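Local coordinates for fatty acid multifunctional protein (atmfp2) (Arabidopsis thaliana, PDB 2WTB), which hydrates long-chain enoyl-CoAs and dehydrogenates 3-hydroxyacyl-CoAs of varied chain length in peroxisomal fatty acid beta-oxidation during seed germination, at residues Phe451-Thr465 with Lys485-Asn499. Sequence-based numbering, arbitrary orientation.
Sequences FSPAHIMPLLEIVRT and KTPVVVGNCTGFAVN
Glu461 sends its carboxylate off the strand to the start of the helix that begins at Val498. Its OE2 takes two backbone N-H groups at once, from opposite faces of the carboxylate plane: Val498 N at 2.8 Å on a nearly straight bond (169°), and Ala497 N on a more bent one. The other oxygen, OE1, lies at the edge of the Phe496 ring, 3.4 Å from CD2, and accepts a bond from a water that also donates to Gly495 O and accepts from Asn499 N. Extended beyond CG (chi2 -173°), the chain reaches from the strand to the first turn of the helix. With an alanine here, the N-H groups of Ala497 and Val498 would probably be left without their shared acceptor, and the water would lose the carboxylate oxygen it donates to.

Val463 sets CG2 squarely over the face of Phe496, 3.5 Å from the ring centroid, a CH-pi contact. On the same side of the sheet, Val498 CG2 meets Leu459 CD2 at 3.5 Å, while CZ of Phe451 reaches the same methyl from another direction. Beneath these side chains, strands 459-464 and 486-491 pair in parallel, bonded alternately from Thr486 N to Pro458 O through to Arg464 N to Val490 O. Beyond the strand start, Lys485 bends back so that NZ donates to Ala454 O, 2.9 Å away and in the carbonyl plane.

Helix 470-482 links the two strands in a beta-alpha-beta unit at one margin of the NAD-binding domain's sheet; strand 445-450 flanks 459-464 antiparallel on its other side, and helix 651-662 packs on Leu459 and Thr486.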
loop_
_atom_site.group_PDB
_atom_site.type_symbol
_atom_site.label_atom_id
_atom_site.label_comp_id
_atom_site.label_asym_id
_atom_site.label_seq_id
_atom_site.Cartn_x
_atom_site.Cartn_y
_atom_site.Cartn_z
ATOM N N PHE A 451 -2.590 -8.240 -12.316
ATOM C CA PHE A 451 -2.745 -7.064 -13.156
ATOM C C PHE A 451 -1.400 -6.679 -13.755
ATOM O O PHE A 451 -0.408 -6.547 -13.039
ATOM C CB PHE A 451 -3.332 -5.907 -12.347
ATOM C CG PHE A 451 -4.643 -6.235 -11.692
ATOM C CD1 PHE A 451 -4.679 -6.953 -10.506
ATOM C CD2 PHE A 451 -5.840 -5.835 -12.265
ATOM C CE1 PHE A 451 -5.882 -7.261 -9.902
ATOM C CE2 PHE A 451 -7.050 -6.139 -11.665
ATOM C CZ PHE A 451 -7.069 -6.853 -10.482
ATOM N N SER A 452 -1.367 -6.518 -15.073
ATOM C CA SER A 452 -0.137 -6.159 -15.767
ATOM C C SER A 452 0.294 -4.743 -15.401
ATOM O O SER A 452 -0.541 -3.842 -15.318
ATOM C CB SER A 452 -0.326 -6.279 -17.281
ATOM O OG SER A 452 0.877 -5.984 -17.969
ATOM N N PRO A 453 1.603 -4.543 -15.171
ATOM C CA PRO A 453 2.635 -5.588 -15.185
ATOM C C PRO A 453 2.557 -6.483 -13.949
ATOM O O PRO A 453 2.498 -5.984 -12.825
ATOM C CB PRO A 453 3.948 -4.790 -15.170
ATOM C CG PRO A 453 3.572 -3.397 -15.555
ATOM C CD PRO A 453 2.193 -3.204 -15.021
ATOM N N ALA A 454 2.567 -7.793 -14.168
ATOM C CA ALA A 454 2.384 -8.761 -13.088
ATOM C C ALA A 454 3.399 -8.618 -11.955
ATOM O O ALA A 454 3.103 -8.948 -10.806
ATOM C CB ALA A 454 2.406 -10.178 -13.643
ATOM N N HIS A 455 4.593 -8.129 -12.274
ATOM C CA HIS A 455 5.655 -8.045 -11.277
ATOM C C HIS A 455 5.754 -6.680 -10.593
ATOM O O HIS A 455 6.614 -6.474 -9.738
ATOM C CB HIS A 455 7.007 -8.456 -11.877
ATOM C CG HIS A 455 7.329 -7.785 -13.177
ATOM N ND1 HIS A 455 8.447 -7.002 -13.352
ATOM C CD2 HIS A 455 6.679 -7.787 -14.365
ATOM C CE1 HIS A 455 8.476 -6.548 -14.594
ATOM N NE2 HIS A 455 7.413 -7.008 -15.228
ATOM N N ILE A 456 4.870 -5.759 -10.963
ATOM C CA ILE A 456 4.857 -4.433 -10.350
ATOM C C ILE A 456 3.547 -4.155 -9.620
ATOM O O ILE A 456 3.548 -3.668 -8.491
ATOM C CB ILE A 456 5.100 -3.310 -11.383
ATOM C CG1 ILE A 456 6.536 -3.361 -11.908
ATOM C CG2 ILE A 456 4.823 -1.949 -10.767
ATOM C CD1 ILE A 456 6.753 -4.391 -12.984
ATOM N N MET A 457 2.432 -4.463 -10.273
ATOM C CA MET A 457 1.123 -4.242 -9.675
ATOM C C MET A 457 1.006 -5.045 -8.383
ATOM O O MET A 457 1.169 -6.265 -8.390
ATOM C CB MET A 457 0.013 -4.629 -10.651
ATOM C CG MET A 457 -1.265 -3.827 -10.482
ATOM S SD MET A 457 -0.986 -2.057 -10.694
ATOM C CE MET A 457 -0.011 -2.041 -12.198
ATOM N N PRO A 458 0.720 -4.357 -7.271
ATOM C CA PRO A 458 0.773 -4.930 -5.922
ATOM C C PRO A 458 -0.423 -5.820 -5.608
ATOM O O PRO A 458 -0.365 -6.615 -4.671
ATOM C CB PRO A 458 0.739 -3.692 -5.011
ATOM C CG PRO A 458 0.770 -2.491 -5.931
ATOM C CD PRO A 458 0.267 -2.960 -7.246
ATOM N N LEU A 459 -1.494 -5.686 -6.381
ATOM C CA LEU A 459 -2.732 -6.395 -6.086
ATOM C C LEU A 459 -2.766 -7.794 -6.685
ATOM O O LEU A 459 -2.175 -8.054 -7.734
ATOM C CB LEU A 459 -3.941 -5.602 -6.581
ATOM C CG LEU A 459 -5.303 -6.109 -6.105
ATOM C CD1 LEU A 459 -5.496 -5.784 -4.631
ATOM C CD2 LEU A 459 -6.421 -5.510 -6.939
ATOM N N LEU A 460 -3.468 -8.688 -5.997
ATOM C CA LEU A 460 -3.723 -10.029 -6.494
ATOM C C LEU A 460 -5.143 -10.436 -6.133
ATOM O O LEU A 460 -5.509 -10.462 -4.960
ATOM C CB LEU A 460 -2.734 -11.030 -5.897
ATOM C CG LEU A 460 -3.103 -12.501 -6.091
ATOM C CD1 LEU A 460 -3.267 -12.829 -7.573
ATOM C CD2 LEU A 460 -2.071 -13.410 -5.441
ATOM N N GLU A 461 -5.943 -10.743 -7.147
ATOM C CA GLU A 461 -7.300 -11.215 -6.919
ATOM C C GLU A 461 -7.339 -12.735 -6.848
ATOM O O GLU A 461 -7.120 -13.414 -7.849
ATOM C CB GLU A 461 -8.241 -10.728 -8.021
ATOM C CG GLU A 461 -8.934 -9.413 -7.724
ATOM C CD GLU A 461 -9.986 -9.066 -8.769
ATOM O OE1 GLU A 461 -9.851 -9.518 -9.928
ATOM O OE2 GLU A 461 -10.949 -8.345 -8.430
ATOM N N ILE A 462 -7.604 -13.263 -5.659
ATOM C CA ILE A 462 -7.830 -14.694 -5.496
ATOM C C ILE A 462 -9.308 -14.972 -5.713
ATOM O O ILE A 462 -10.139 -14.659 -4.861
ATOM C CB ILE A 462 -7.414 -15.183 -4.096
ATOM C CG1 ILE A 462 -5.905 -15.040 -3.909
ATOM C CG2 ILE A 462 -7.826 -16.627 -3.889
ATOM C CD1 ILE A 462 -5.427 -15.458 -2.545
ATOM N N VAL A 463 -9.633 -15.543 -6.867
ATOM C CA VAL A 463 -11.021 -15.805 -7.227
ATOM C C VAL A 463 -11.451 -17.209 -6.813
ATOM O O VAL A 463 -11.003 -18.202 -7.387
ATOM C CB VAL A 463 -11.253 -15.632 -8.740
ATOM C CG1 VAL A 463 -12.717 -15.846 -9.077
ATOM C CG2 VAL A 463 -10.796 -14.252 -9.193
ATOM N N ARG A 464 -12.325 -17.281 -5.814
ATOM C CA ARG A 464 -12.829 -18.558 -5.324
ATOM C C ARG A 464 -14.129 -18.907 -6.036
ATOM O O ARG A 464 -14.841 -18.026 -6.508
ATOM C CB ARG A 464 -13.090 -18.481 -3.818
ATOM C CG ARG A 464 -14.482 -17.972 -3.486
ATOM C CD ARG A 464 -14.489 -17.009 -2.312
ATOM N NE ARG A 464 -14.601 -17.690 -1.030
ATOM C CZ ARG A 464 -15.185 -17.160 0.038
ATOM N NH1 ARG A 464 -15.718 -15.950 -0.034
ATOM N NH2 ARG A 464 -15.248 -17.843 1.175
ATOM N N THR A 465 -14.439 -20.195 -6.112
ATOM C CA THR A 465 -15.727 -20.628 -6.631
ATOM C C THR A 465 -16.533 -21.209 -5.485
ATOM O O THR A 465 -16.121 -21.120 -4.329
ATOM C CB THR A 465 -15.579 -21.692 -7.727
ATOM O OG1 THR A 465 -14.497 -21.341 -8.597
ATOM C CG2 THR A 465 -16.853 -21.786 -8.540
ATOM N N LYS A 485 2.679 -9.225 -2.563
ATOM C CA LYS A 485 1.406 -8.799 -3.127
ATOM C C LYS A 485 0.392 -8.589 -2.011
ATOM O O LYS A 485 0.554 -9.115 -0.909
ATOM C CB LYS A 485 0.879 -9.851 -4.106
ATOM C CG LYS A 485 1.651 -9.950 -5.410
ATOM C CD LYS A 485 1.053 -9.044 -6.468
ATOM C CE LYS A 485 1.701 -9.276 -7.822
ATOM N NZ LYS A 485 3.098 -8.761 -7.870
ATOM N N THR A 486 -0.650 -7.816 -2.298
ATOM C CA THR A 486 -1.766 -7.658 -1.373
ATOM C C THR A 486 -2.990 -8.372 -1.930
ATOM O O THR A 486 -3.611 -7.902 -2.883
ATOM C CB THR A 486 -2.095 -6.182 -1.110
ATOM O OG1 THR A 486 -1.065 -5.602 -0.304
ATOM C CG2 THR A 486 -3.426 -6.050 -0.381
ATOM N N PRO A 487 -3.332 -9.525 -1.338
ATOM C CA PRO A 487 -4.398 -10.390 -1.840
ATOM C C PRO A 487 -5.765 -9.976 -1.332
ATOM O O PRO A 487 -5.906 -9.618 -0.164
ATOM C CB PRO A 487 -4.049 -11.764 -1.245
ATOM C CG PRO A 487 -2.737 -11.585 -0.511
ATOM C CD PRO A 487 -2.641 -10.135 -0.194
ATOM N N VAL A 488 -6.756 -10.019 -2.216
ATOM C CA VAL A 488 -8.150 -9.983 -1.807
ATOM C C VAL A 488 -8.835 -11.232 -2.347
ATOM O O VAL A 488 -8.599 -11.633 -3.487
ATOM C CB VAL A 488 -8.880 -8.721 -2.311
ATOM C CG1 VAL A 488 -8.441 -7.507 -1.515
ATOM C CG2 VAL A 488 -8.633 -8.518 -3.797
ATOM N N VAL A 489 -9.665 -11.860 -1.521
ATOM C CA VAL A 489 -10.373 -13.067 -1.933
ATOM C C VAL A 489 -11.764 -12.720 -2.444
ATOM O O VAL A 489 -12.664 -12.415 -1.664
ATOM C CB VAL A 489 -10.483 -14.086 -0.780
ATOM C CG1 VAL A 489 -11.306 -15.288 -1.214
ATOM C CG2 VAL A 489 -9.097 -14.521 -0.321
ATOM N N VAL A 490 -11.934 -12.767 -3.759
ATOM C CA VAL A 490 -13.204 -12.395 -4.371
ATOM C C VAL A 490 -13.925 -13.606 -4.951
ATOM O O VAL A 490 -13.326 -14.666 -5.142
ATOM C CB VAL A 490 -13.015 -11.321 -5.467
ATOM C CG1 VAL A 490 -12.368 -10.078 -4.879
ATOM C CG2 VAL A 490 -12.182 -11.869 -6.620
ATOM N N GLY A 491 -15.217 -13.439 -5.225
ATOM C CA GLY A 491 -16.041 -14.521 -5.730
ATOM C C GLY A 491 -16.062 -14.588 -7.243
ATOM O O GLY A 491 -15.670 -13.640 -7.921
ATOM N N ASN A 492 -16.522 -15.715 -7.774
ATOM C CA ASN A 492 -16.570 -15.911 -9.216
ATOM C C ASN A 492 -17.786 -15.246 -9.850
ATOM O O ASN A 492 -18.927 -15.629 -9.593
ATOM C CB ASN A 492 -16.539 -17.403 -9.559
ATOM C CG ASN A 492 -16.379 -17.658 -11.046
ATOM O OD1 ASN A 492 -16.406 -16.733 -11.856
ATOM N ND2 ASN A 492 -16.210 -18.923 -11.411
ATOM N N CYS A 493 -17.527 -14.242 -10.678
ATOM C CA CYS A 493 -18.577 -13.537 -11.399
ATOM C C CYS A 493 -17.941 -12.664 -12.471
ATOM O O CYS A 493 -16.721 -12.502 -12.509
ATOM C CB CYS A 493 -19.403 -12.673 -10.447
ATOM S SG CYS A 493 -18.489 -11.277 -9.746
ATOM N N THR A 494 -18.775 -12.103 -13.337
ATOM C CA THR A 494 -18.303 -11.240 -14.412
ATOM C C THR A 494 -17.393 -10.125 -13.898
ATOM O O THR A 494 -17.851 -9.203 -13.226
ATOM C CB THR A 494 -19.487 -10.613 -15.167
ATOM O OG1 THR A 494 -20.376 -11.649 -15.606
ATOM C CG2 THR A 494 -18.995 -9.820 -16.365
ATOM N N GLY A 495 -16.104 -10.221 -14.211
ATOM C CA GLY A 495 -15.146 -9.190 -13.848
ATOM C C GLY A 495 -14.736 -9.197 -12.385
ATOM O O GLY A 495 -14.136 -8.236 -11.896
ATOM N N PHE A 496 -15.060 -10.281 -11.687
ATOM C CA PHE A 496 -14.725 -10.424 -10.274
ATOM C C PHE A 496 -15.047 -9.163 -9.468
ATOM O O PHE A 496 -16.213 -8.801 -9.311
ATOM C CB PHE A 496 -13.253 -10.806 -10.108
ATOM C CG PHE A 496 -12.791 -11.862 -11.072
ATOM C CD1 PHE A 496 -13.538 -13.012 -11.269
ATOM C CD2 PHE A 496 -11.608 -11.709 -11.774
ATOM C CE1 PHE A 496 -13.118 -13.987 -12.154
ATOM C CE2 PHE A 496 -11.180 -12.683 -12.661
ATOM C CZ PHE A 496 -11.937 -13.823 -12.852
ATOM N N ALA A 497 -14.013 -8.496 -8.965
ATOM C CA ALA A 497 -14.203 -7.300 -8.146
ATOM C C ALA A 497 -13.652 -6.033 -8.798
ATOM O O ALA A 497 -14.388 -5.076 -9.024
ATOM C CB ALA A 497 -13.586 -7.492 -6.770
ATOM N N VAL A 498 -12.356 -6.035 -9.094
ATOM C CA VAL A 498 -11.675 -4.843 -9.593
ATOM C C VAL A 498 -12.227 -4.340 -10.927
ATOM O O VAL A 498 -12.703 -3.210 -11.023
ATOM C CB VAL A 498 -10.160 -5.082 -9.731
ATOM C CG1 VAL A 498 -9.476 -3.840 -10.278
ATOM C CG2 VAL A 498 -9.567 -5.482 -8.390
ATOM N N ASN A 499 -12.157 -5.179 -11.955
ATOM C CA ASN A 499 -12.618 -4.796 -13.284
ATOM C C ASN A 499 -14.118 -4.534 -13.356
ATOM O O ASN A 499 -14.556 -3.607 -14.032
ATOM C CB ASN A 499 -12.212 -5.845 -14.319
ATOM C CG ASN A 499 -10.721 -5.848 -14.583
ATOM O OD1 ASN A 499 -10.208 -6.706 -15.301
ATOM N ND2 ASN A 499 -10.017 -4.884 -14.003
HETATM O O HOH W 1 -11.319 -7.894 -11.831
#